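Transcription factor TAU subunit SFC1 (Schizosaccharomyces pombe, PDB 4BJI) helps activate tRNA and 5S RNA genes as a TFIIIC tauA subunit that binds boxA promoter DNA, here represented by its DNA-binding domain. Local coordinates at residues Glu20-Cys25 / Asp97-Ser102; Pro46-Arg51 / Pro76-Leu81; Ala58-Leu63 / His69-Ala74. All coordinates share one frame; numbering follows the deposited sequence. Where two conformers were deposited one is given.

How the interactions relate
All three contacts belong to one helix-turn-helix domain, whose helices and small sheet are consistent with a winged-helix fold. Interaction 3 joins the two short helices, interaction 2 sets the long helix 35-50 against the strand that follows them, and interaction 1 ties two loops together beyond the sheet. Interactions 2 and 3 are close neighbours, centres about 11 Å apart; Leu47 CD1 reaches Leu63 CD2 at 3.8 Å, so their apolar side chains are in contact. Interactions 1 and 2, centres about 13 Å apart, meet through Tyr80, whose OH is 3.3 Å from Val22 CG1. Interactions 1 and 3 do not touch, their nearest atoms being about 10 Å apart.

Interaction 1: residues Glu20-Cys25 / Asp97-Ser102; sequences ESVPTC and DPRKDS
Val22 and Asp97 set the spacing, their CA atoms 6.2 Å apart, where the loops after strands 14-15 and 90-93, the two neighbours of strand 79-82 in a winged-helix-like sheet, come together. Around Val22 the chain is extended; across from it, Asp97 to Lys100 form a type I beta turn, closed by Lys100 N on Asp97 O. Asp97 OD1 also takes the backbone N of Arg99, an Asx turn. The aspartate has CG anti to its own N (chi1 -170°), presenting both carboxylate oxygens to Arg99. That arginine grips them side-on: NE donates to the syn lone pair of Asp97 OD1 at 2.9 Å, nearly straight at 171°, while NH2 takes OD2. NH1 is hydrogen-bonded to the carbonyls of Met17 and Val19, so all three guanidinium nitrogens have partners. Against this ion pair lies Val22, whose CG1 sits 3.7 Å from Asp97 CG and 3.8 Å from Arg99 NH2. Replacing Asp97 by alanine is likely to undo the Asx turn, leave NE and NH2 of Arg99 without their charged mate and open a gap beside Val22 CG1. One water links the segments, accepting from Val22 N at 3.0 Å and donating to Asp97 OD2 at 2.7 Å.

Interaction 2: residues Pro46-Arg51 / Pro76-Leu81; sequences PLFEKR and PYLSYL
Phe48 reaches out from the last turn of helix 35-50 and brings the far end of its ring up to Ser79, with CZ 3.7 Å from Ser79 CB and CE1 4.1 Å from that same carbon. Leu78 comes in at another part of the ring: its CD1 is 4.2 Å from Phe48 CD2, a looser apolar touch. Both approach the ring obliquely. This is buried helix-on-sheet packing within the helix-turn-helix domain, consistent with a winged-helix fold. With CG anti to its carbonyl carbon (chi1 -83°), Phe48 carries the ring off the helix; the CA atoms of Phe48 and Leu78 are 8.4 Å apart, and the ring bridges that distance. Ser79 meets the phenyl mainly through carbon; its OG, 3.9 Å from Phe48 CZ, is hydrogen-bonded to the carbonyl of Leu75, so a buried hydroxyl is satisfied next to an aromatic ring. Trp54, in strand 53-55, meets the Phe48 ring edge-to-face. Leu78 also packs on Ile41 and Leu44 of the same long helix, and Ser79 on Tyr91, so Phe48 sits where the end of helix 35-50 packs against the start of strand 79-82; strand 90-93 is next to 79-82, with 53-55 beyond it at the sheet edge.

Interaction 3: residues Ala58-Leu63 / His69-Ala74; sequences ALLNHL and HYLKFA
Leu71 projects from helix 71-74 toward helix 56-60 and meets three leucines on or just after it; the pair is consistent with the second and third helices of a winged-helix fold, the core of the helix-turn-helix. The backbones stay well apart, the CA atoms of Leu60 and Leu71 being 7.9 Å from each other, and only apolar side chains bridge the space.

The tight part is methyl against methyl. Leu71 CD2 lies 3.5 Å from Leu60 CD2 and 3.8 Å from Leu60 CG, the two side chains running past each other at a slant. The other branch, CD1, meets CD1 of Leu63 at 3.8 Å, and here the side chains cross at about a right angle. One leucine can serve both because its CG is anti to the backbone N (chi1 178°): the chain extends toward the opposite helix before it forks, CD2 facing Leu60 and Leu59, CD1 facing Leu63. Leu63 is in place because a type I turn from Leu60 to Leu63 brings the chain round after the helix. Leu59 is a more distant neighbour, its CB 4.3 Å from Leu71 CD2, and it also packs on Leu75.

Away from this point the contact thins out. Leu71 is buried, whereas Leu60 and Leu63, which take its two methyls, are each partly exposed. His62, though exposed, is tied down within the first segment: its ND1 donates to Ala58 O at 2.8 Å, with the oxygen close to the plane of the imidazole and an N-H...O angle of 163°.

Interaction 1: residues Glu20-Cys25 / Asp97-Ser102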
loop_
_atom_site.group_PDB
_atom_site.type_symbol
_atom_site.label_atom_id
_atom_site.label_comp_id
_atom_site.label_asym_id
_atom_site.label_seq_id
_atom_site.Cartn_x
_atom_site.Cartn_y
_atom_site.Cartn_z
ATOM N N GLU A 20 -7.757 -8.160 -17.679
ATOM C CA GLU A 20 -9.022 -7.647 -18.207
ATOM C C GLU A 20 -10.051 -7.376 -17.095
ATOM O O GLU A 20 -10.613 -6.278 -16.998
ATOM C CB GLU A 20 -9.608 -8.617 -19.237
ATOM C CG GLU A 20 -10.793 -8.026 -19.977
ATOM C CD GLU A 20 -11.403 -8.990 -20.979
ATOM O OE1 GLU A 20 -10.645 -9.778 -21.588
ATOM O OE2 GLU A 20 -12.641 -8.965 -21.147
ATOM N N SER A 21 -10.278 -8.369 -16.262
ATOM C CA SER A 21 -11.230 -8.279 -15.164
ATOM C C SER A 21 -10.543 -8.770 -13.899
ATOM O O SER A 21 -9.850 -9.788 -13.927
ATOM C CB SER A 21 -12.453 -9.155 -15.450
ATOM O OG SER A 21 -13.041 -8.826 -16.695
ATOM N N VAL A 22 -10.729 -8.066 -12.792
ATOM C CA VAL A 22 -10.149 -8.523 -11.535
ATOM C C VAL A 22 -10.881 -9.764 -10.992
ATOM O O VAL A 22 -12.064 -9.996 -11.247
ATOM C CB VAL A 22 -10.103 -7.417 -10.458
ATOM C CG1 VAL A 22 -9.350 -6.221 -10.986
ATOM C CG2 VAL A 22 -11.513 -7.046 -10.011
ATOM N N PRO A 23 -10.172 -10.569 -10.197
ATOM C CA PRO A 23 -10.771 -11.758 -9.613
ATOM C C PRO A 23 -12.025 -11.455 -8.781
ATOM O O PRO A 23 -12.032 -10.480 -8.019
ATOM C CB PRO A 23 -9.651 -12.276 -8.701
ATOM C CG PRO A 23 -8.400 -11.794 -9.330
ATOM C CD PRO A 23 -8.747 -10.418 -9.843
ATOM N N THR A 24 -13.057 -12.302 -8.901
ATOM C CA THR A 24 -14.323 -12.116 -8.175
ATOM C C THR A 24 -14.593 -13.208 -7.121
ATOM O O THR A 24 -15.478 -13.048 -6.281
ATOM C CB THR A 24 -15.528 -12.058 -9.122
ATOM O OG1 THR A 24 -15.551 -13.234 -9.938
ATOM C CG2 THR A 24 -15.427 -10.841 -10.017
ATOM N N CYS A 25 -13.771 -14.249 -7.128
ATOM C CA CYS A 25 -13.890 -15.325 -6.143
ATOM C C CYS A 25 -12.543 -16.028 -5.935
ATOM O O CYS A 25 -11.594 -15.845 -6.722
ATOM C CB CYS A 25 -14.963 -16.328 -6.568
ATOM S SG CYS A 25 -14.543 -17.219 -8.040
ATOM N N ASP A 97 -12.253 -3.228 -8.280
ATOM C CA ASP A 97 -11.229 -2.864 -9.268
ATOM C C ASP A 97 -10.798 -1.422 -9.022
ATOM O O ASP A 97 -11.497 -0.479 -9.390
ATOM C CB ASP A 97 -11.769 -3.015 -10.693
ATOM C CG ASP A 97 -10.690 -2.881 -11.742
ATOM O OD1 ASP A 97 -9.593 -2.366 -11.432
ATOM O OD2 ASP A 97 -10.937 -3.343 -12.883
ATOM N N PRO A 98 -9.631 -1.229 -8.398
ATOM C CA PRO A 98 -9.184 0.128 -8.058
ATOM C C PRO A 98 -8.813 0.934 -9.279
ATOM O O PRO A 98 -8.640 2.169 -9.182
ATOM C CB PRO A 98 -7.976 -0.122 -7.157
ATOM C CG PRO A 98 -7.423 -1.483 -7.625
ATOM C CD PRO A 98 -8.699 -2.283 -7.941
ATOM N N ARG A 99 -8.725 0.291 -10.447
ATOM C CA ARG A 99 -8.443 1.033 -11.669
ATOM C C ARG A 99 -9.700 1.713 -12.174
ATOM O O ARG A 99 -9.647 2.586 -13.077
ATOM C CB ARG A 99 -7.949 0.083 -12.782
ATOM C CG ARG A 99 -6.758 -0.728 -12.402
ATOM C CD ARG A 99 -6.491 -1.830 -13.419
ATOM N NE ARG A 99 -7.610 -2.761 -13.494
ATOM C CZ ARG A 99 -7.668 -3.753 -14.368
ATOM N NH1 ARG A 99 -6.647 -3.959 -15.207
ATOM N NH2 ARG A 99 -8.742 -4.533 -14.390
ATOM N N LYS A 100 -10.862 1.347 -11.641
ATOM C CA LYS A 100 -12.138 1.910 -12.090
ATOM C C LYS A 100 -12.728 2.939 -11.149
ATOM O O LYS A 100 -13.777 3.533 -11.428
ATOM C CB LYS A 100 -13.193 0.835 -12.295
ATOM C CG LYS A 100 -12.884 -0.171 -13.353
ATOM C CD LYS A 100 -14.141 -1.002 -13.561
ATOM C CE LYS A 100 -13.948 -2.191 -14.485
ATOM N NZ LYS A 100 -13.385 -1.822 -15.813
ATOM N N ASP A 101 -12.088 3.152 -10.002
ATOM C CA ASP A 101 -12.620 3.998 -8.965
ATOM C C ASP A 101 -11.513 4.958 -8.523
ATOM O O ASP A 101 -10.566 4.556 -7.866
ATOM C CB ASP A 101 -13.091 3.117 -7.785
ATOM C CG ASP A 101 -13.537 3.914 -6.562
ATOM O OD1 ASP A 101 -13.778 5.130 -6.685
ATOM O OD2 ASP A 101 -13.660 3.307 -5.448
ATOM N N SER A 102 -11.642 6.237 -8.871
ATOM C CA SER A 102 -10.591 7.187 -8.506
ATOM C C SER A 102 -10.444 7.376 -6.995
ATOM O O SER A 102 -9.413 7.861 -6.541
ATOM C CB SER A 102 -10.755 8.512 -9.193
ATOM O OG SER A 102 -11.960 9.105 -8.788
HETATM O O HOH W 1 -12.375 -5.657 -13.256
#

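Interaction 2: residues Pro46-Arg51 / Pro76-Leu81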
loop_
_atom_site.group_PDB
_atom_site.type_symbol
_atom_site.label_atom_id
_atom_site.label_comp_id
_atom_site.label_asym_id
_atom_site.label_seq_id
_atom_site.Cartn_x
_atom_site.Cartn_y
_atom_site.Cartn_z
ATOM N N PRO A 46 -14.217 -7.439 8.266
ATOM C CA PRO A 46 -14.540 -6.021 8.494
ATOM C C PRO A 46 -13.421 -5.095 8.064
ATOM O O PRO A 46 -13.700 -3.951 7.696
ATOM C CB PRO A 46 -14.733 -5.927 10.008
ATOM C CG PRO A 46 -14.239 -7.206 10.567
ATOM C CD PRO A 46 -14.356 -8.235 9.480
ATOM N N LEU A 47 -12.171 -5.543 8.112
ATOM C CA LEU A 47 -11.072 -4.695 7.655
ATOM C C LEU A 47 -11.204 -4.423 6.152
ATOM O O LEU A 47 -10.950 -3.308 5.701
ATOM C CB LEU A 47 -9.706 -5.291 8.008
ATOM C CG LEU A 47 -9.406 -5.385 9.520
ATOM C CD1 LEU A 47 -8.145 -6.166 9.856
ATOM C CD2 LEU A 47 -9.310 -4.010 10.139
ATOM N N PHE A 48 -11.609 -5.419 5.376
ATOM C CA PHE A 48 -11.819 -5.220 3.947
ATOM C C PHE A 48 -13.077 -4.416 3.647
ATOM O O PHE A 48 -13.128 -3.765 2.604
ATOM C CB PHE A 48 -11.839 -6.551 3.193
ATOM C CG PHE A 48 -10.476 -7.076 2.857
ATOM C CD1 PHE A 48 -9.676 -6.435 1.916
ATOM C CD2 PHE A 48 -9.976 -8.191 3.485
ATOM C CE1 PHE A 48 -8.420 -6.900 1.602
ATOM C CE2 PHE A 48 -8.692 -8.671 3.161
ATOM C CZ PHE A 48 -7.919 -8.018 2.229
ATOM N N GLU A 49 -14.066 -4.423 4.541
ATOM C CA GLU A 49 -15.194 -3.491 4.390
ATOM C C GLU A 49 -14.723 -2.070 4.625
ATOM O O GLU A 49 -15.155 -1.151 3.909
ATOM C CB GLU A 49 -16.339 -3.816 5.360
ATOM C CG GLU A 49 -16.973 -5.152 5.126
ATOM C CD GLU A 49 -17.746 -5.257 3.796
ATOM O OE1 GLU A 49 -17.949 -4.249 3.102
ATOM O OE2 GLU A 49 -18.166 -6.385 3.471
ATOM N N LYS A 50 -13.871 -1.858 5.610
ATOM C CA LYS A 50 -13.378 -0.504 5.931
ATOM C C LYS A 50 -12.477 0.057 4.812
ATOM O O LYS A 50 -12.502 1.259 4.482
ATOM C CB LYS A 50 -12.567 -0.522 7.236
ATOM C CG LYS A 50 -13.367 -0.861 8.500
ATOM C CD LYS A 50 -12.477 -1.102 9.740
ATOM C CE LYS A 50 -13.314 -1.093 11.019
ATOM N NZ LYS A 50 -12.535 -1.459 12.234
ATOM N N ARG A 51 -11.665 -0.807 4.239
ATOM C CA ARG A 51 -10.610 -0.408 3.318
ATOM C C ARG A 51 -10.424 -1.573 2.349
ATOM O O ARG A 51 -10.067 -2.661 2.772
ATOM C CB ARG A 51 -9.338 -0.144 4.126
ATOM C CG ARG A 51 -8.118 0.138 3.373
ATOM C CD ARG A 51 -7.128 0.666 4.429
ATOM N NE ARG A 51 -5.765 0.479 4.050
ATOM C CZ ARG A 51 -4.758 1.007 4.768
ATOM N NH1 ARG A 51 -5.028 1.736 5.834
ATOM N NH2 ARG A 51 -3.542 0.804 4.409
ATOM N N PRO A 76 -6.107 -15.357 0.778
ATOM C CA PRO A 76 -6.624 -15.854 -0.499
ATOM C C PRO A 76 -8.103 -16.218 -0.498
ATOM O O PRO A 76 -8.718 -16.442 -1.549
ATOM C CB PRO A 76 -5.751 -17.111 -0.752
ATOM C CG PRO A 76 -4.486 -16.807 -0.103
ATOM C CD PRO A 76 -4.922 -16.147 1.185
ATOM N N TYR A 77 -8.696 -16.280 0.699
ATOM C CA TYR A 77 -10.121 -16.525 0.789
ATOM C C TYR A 77 -10.981 -15.294 0.548
ATOM O O TYR A 77 -12.184 -15.410 0.329
ATOM C CB TYR A 77 -10.486 -17.121 2.164
ATOM C CG TYR A 77 -10.123 -18.587 2.290
ATOM C CD1 TYR A 77 -8.870 -18.985 2.722
ATOM C CD2 TYR A 77 -11.028 -19.568 1.914
ATOM C CE1 TYR A 77 -8.526 -20.338 2.803
ATOM C CE2 TYR A 77 -10.695 -20.915 1.993
ATOM C CZ TYR A 77 -9.451 -21.274 2.433
ATOM O OH TYR A 77 -9.154 -22.627 2.516
ATOM N N LEU A 78 -10.354 -14.109 0.570
ATOM C CA LEU A 78 -11.072 -12.845 0.485
ATOM C C LEU A 78 -10.539 -11.861 -0.543
ATOM O O LEU A 78 -11.215 -10.887 -0.835
ATOM C CB LEU A 78 -11.034 -12.124 1.831
ATOM C CG LEU A 78 -11.641 -12.862 3.009
ATOM C CD1 LEU A 78 -11.395 -12.071 4.258
ATOM C CD2 LEU A 78 -13.128 -13.119 2.793
ATOM N N SER A 79 -9.329 -12.072 -1.035
ATOM C CA SER A 79 -8.617 -11.035 -1.770
ATOM C C SER A 79 -7.673 -11.623 -2.801
ATOM O O SER A 79 -7.324 -12.807 -2.711
ATOM C CB SER A 79 -7.835 -10.139 -0.797
ATOM O OG SER A 79 -6.763 -10.842 -0.178
ATOM N N TYR A 80 -7.254 -10.780 -3.742
ATOM C CA TYR A 80 -6.227 -11.104 -4.727
ATOM C C TYR A 80 -5.062 -10.118 -4.547
ATOM O O TYR A 80 -5.218 -9.086 -3.884
ATOM C CB TYR A 80 -6.811 -11.038 -6.155
ATOM C CG TYR A 80 -7.309 -9.676 -6.589
ATOM C CD1 TYR A 80 -8.591 -9.227 -6.270
ATOM C CD2 TYR A 80 -6.493 -8.820 -7.303
ATOM C CE1 TYR A 80 -9.037 -7.957 -6.678
ATOM C CE2 TYR A 80 -6.911 -7.562 -7.686
ATOM C CZ TYR A 80 -8.182 -7.140 -7.398
ATOM O OH TYR A 80 -8.562 -5.869 -7.785
ATOM N N LEU A 81 -3.911 -10.395 -5.134
ATOM C CA LEU A 81 -2.684 -9.670 -4.867
ATOM C C LEU A 81 -2.091 -9.055 -6.125
ATOM O O LEU A 81 -1.864 -9.762 -7.107
ATOM C CB LEU A 81 -1.651 -10.635 -4.278
ATOM C CG LEU A 81 -0.236 -10.122 -4.059
ATOM C CD1 LEU A 81 -0.159 -8.990 -3.074
ATOM C CD2 LEU A 81 0.688 -11.282 -3.600
#

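Interaction 3: residues Ala58-Leu63 / His69-Ala74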
loop_
_atom_site.group_PDB
_atom_site.type_symbol
_atom_site.label_atom_id
_atom_site.label_comp_id
_atom_site.label_asym_id
_atom_site.label_seq_id
_atom_site.Cartn_x
_atom_site.Cartn_y
_atom_site.Cartn_z
ATOM N N ALA A 58 0.213 -3.337 6.819
ATOM C CA ALA A 58 -0.878 -2.561 7.388
ATOM C C ALA A 58 -1.925 -3.461 8.050
ATOM O O ALA A 58 -2.375 -3.184 9.159
ATOM C CB ALA A 58 -1.481 -1.622 6.357
ATOM N N LEU A 59 -2.268 -4.589 7.422
ATOM C CA LEU A 59 -3.191 -5.534 8.054
ATOM C C LEU A 59 -2.647 -6.115 9.359
ATOM O O LEU A 59 -3.370 -6.196 10.361
ATOM C CB LEU A 59 -3.525 -6.684 7.101
ATOM C CG LEU A 59 -4.528 -6.319 6.023
ATOM C CD1 LEU A 59 -4.554 -7.372 4.947
ATOM C CD2 LEU A 59 -5.912 -6.101 6.643
ATOM N N LEU A 60 -1.381 -6.522 9.331
ATOM C CA LEU A 60 -0.815 -7.141 10.536
ATOM C C LEU A 60 -0.957 -6.170 11.694
ATOM O O LEU A 60 -1.213 -6.593 12.836
ATOM C CB LEU A 60 0.649 -7.476 10.327
ATOM C CG LEU A 60 0.981 -8.669 9.439
ATOM C CD1 LEU A 60 2.457 -8.661 9.136
ATOM C CD2 LEU A 60 0.555 -9.967 10.120
ATOM N N ASN A 61 -0.749 -4.875 11.445
ATOM C CA ASN A 61 -0.793 -3.879 12.518
ATOM C C ASN A 61 -2.205 -3.596 13.018
ATOM O O ASN A 61 -2.396 -2.919 14.027
ATOM C CB ASN A 61 -0.060 -2.614 12.091
ATOM C CG ASN A 61 1.433 -2.870 11.901
ATOM O OD1 ASN A 61 1.990 -3.811 12.476
ATOM N ND2 ASN A 61 2.080 -2.052 11.130
ATOM N N HIS A 62 -3.198 -4.167 12.346
ATOM C CA HIS A 62 -4.580 -4.085 12.797
ATOM C C HIS A 62 -5.113 -5.423 13.294
ATOM O O HIS A 62 -6.315 -5.546 13.554
ATOM C CB HIS A 62 -5.480 -3.653 11.660
ATOM C CG HIS A 62 -5.358 -2.213 11.316
ATOM N ND1 HIS A 62 -4.294 -1.685 10.607
ATOM C CD2 HIS A 62 -6.191 -1.176 11.570
ATOM C CE1 HIS A 62 -4.469 -0.384 10.469
ATOM N NE2 HIS A 62 -5.612 -0.050 11.039
ATOM N N LEU A 63 -4.263 -6.440 13.333
ATOM C CA LEU A 63 -4.674 -7.793 13.718
ATOM C C LEU A 63 -3.992 -8.293 14.986
ATOM O O LEU A 63 -2.870 -7.915 15.309
ATOM C CB LEU A 63 -4.394 -8.779 12.565
ATOM C CG LEU A 63 -5.251 -8.681 11.297
ATOM C CD1 LEU A 63 -4.612 -9.425 10.137
ATOM C CD2 LEU A 63 -6.633 -9.201 11.559
ATOM N N HIS A 69 1.588 -15.347 10.978
ATOM C CA HIS A 69 1.905 -16.294 9.914
ATOM C C HIS A 69 0.738 -17.195 9.537
ATOM O O HIS A 69 0.927 -18.132 8.781
ATOM C CB HIS A 69 3.122 -17.155 10.280
ATOM C CG HIS A 69 4.382 -16.367 10.449
ATOM N ND1 HIS A 69 4.947 -15.628 9.426
ATOM C CD2 HIS A 69 5.178 -16.188 11.527
ATOM C CE1 HIS A 69 6.042 -15.039 9.864
ATOM N NE2 HIS A 69 6.208 -15.359 11.136
ATOM N N TYR A 70 -0.462 -16.897 10.031
ATOM C CA TYR A 70 -1.667 -17.463 9.419
ATOM C C TYR A 70 -2.269 -16.518 8.372
ATOM O O TYR A 70 -3.019 -16.957 7.508
ATOM C CB TYR A 70 -2.703 -17.826 10.475
ATOM C CG TYR A 70 -2.239 -18.891 11.477
ATOM C CD1 TYR A 70 -1.554 -20.023 11.052
ATOM C CD2 TYR A 70 -2.505 -18.747 12.834
ATOM C CE1 TYR A 70 -1.123 -20.977 11.967
ATOM C CE2 TYR A 70 -2.094 -19.698 13.735
ATOM C CZ TYR A 70 -1.417 -20.814 13.274
ATOM O OH TYR A 70 -0.985 -21.780 14.149
ATOM N N LEU A 71 -1.900 -15.245 8.433
ATOM C CA LEU A 71 -2.488 -14.227 7.540
ATOM C C LEU A 71 -2.331 -14.637 6.071
ATOM O O LEU A 71 -3.263 -14.470 5.270
ATOM C CB LEU A 71 -1.846 -12.878 7.811
ATOM C CG LEU A 71 -2.319 -11.733 6.928
ATOM C CD1 LEU A 71 -3.817 -11.560 7.074
ATOM C CD2 LEU A 71 -1.575 -10.471 7.329
ATOM N N LYS A 72 -1.174 -15.179 5.691
ATOM C CA LYS A 72 -0.959 -15.501 4.290
ATOM C C LYS A 72 -1.869 -16.619 3.754
ATOM O O LYS A 72 -2.136 -16.684 2.553
ATOM C CB LYS A 72 0.503 -15.845 4.005
ATOM C CG LYS A 72 0.974 -17.142 4.569
ATOM C CD LYS A 72 2.364 -17.477 4.032
ATOM C CE LYS A 72 2.867 -18.726 4.679
ATOM N NZ LYS A 72 4.150 -19.143 4.053
ATOM N N PHE A 73 -2.356 -17.466 4.654
ATOM C CA PHE A 73 -3.277 -18.516 4.281
ATOM C C PHE A 73 -4.736 -18.050 4.236
ATOM O O PHE A 73 -5.564 -18.631 3.548
ATOM C CB PHE A 73 -3.153 -19.681 5.289
ATOM C CG PHE A 73 -1.799 -20.355 5.294
ATOM C CD1 PHE A 73 -1.502 -21.328 4.383
ATOM C CD2 PHE A 73 -0.843 -19.981 6.217
ATOM C CE1 PHE A 73 -0.236 -21.946 4.382
ATOM C CE2 PHE A 73 0.406 -20.582 6.228
ATOM C CZ PHE A 73 0.703 -21.561 5.308
ATOM N N ALA A 74 -5.049 -17.010 5.011
ATOM C CA ALA A 74 -6.410 -16.469 5.106
ATOM C C ALA A 74 -6.724 -15.492 3.949
ATOM O O ALA A 74 -7.846 -15.479 3.428
ATOM C CB ALA A 74 -6.588 -15.761 6.455
#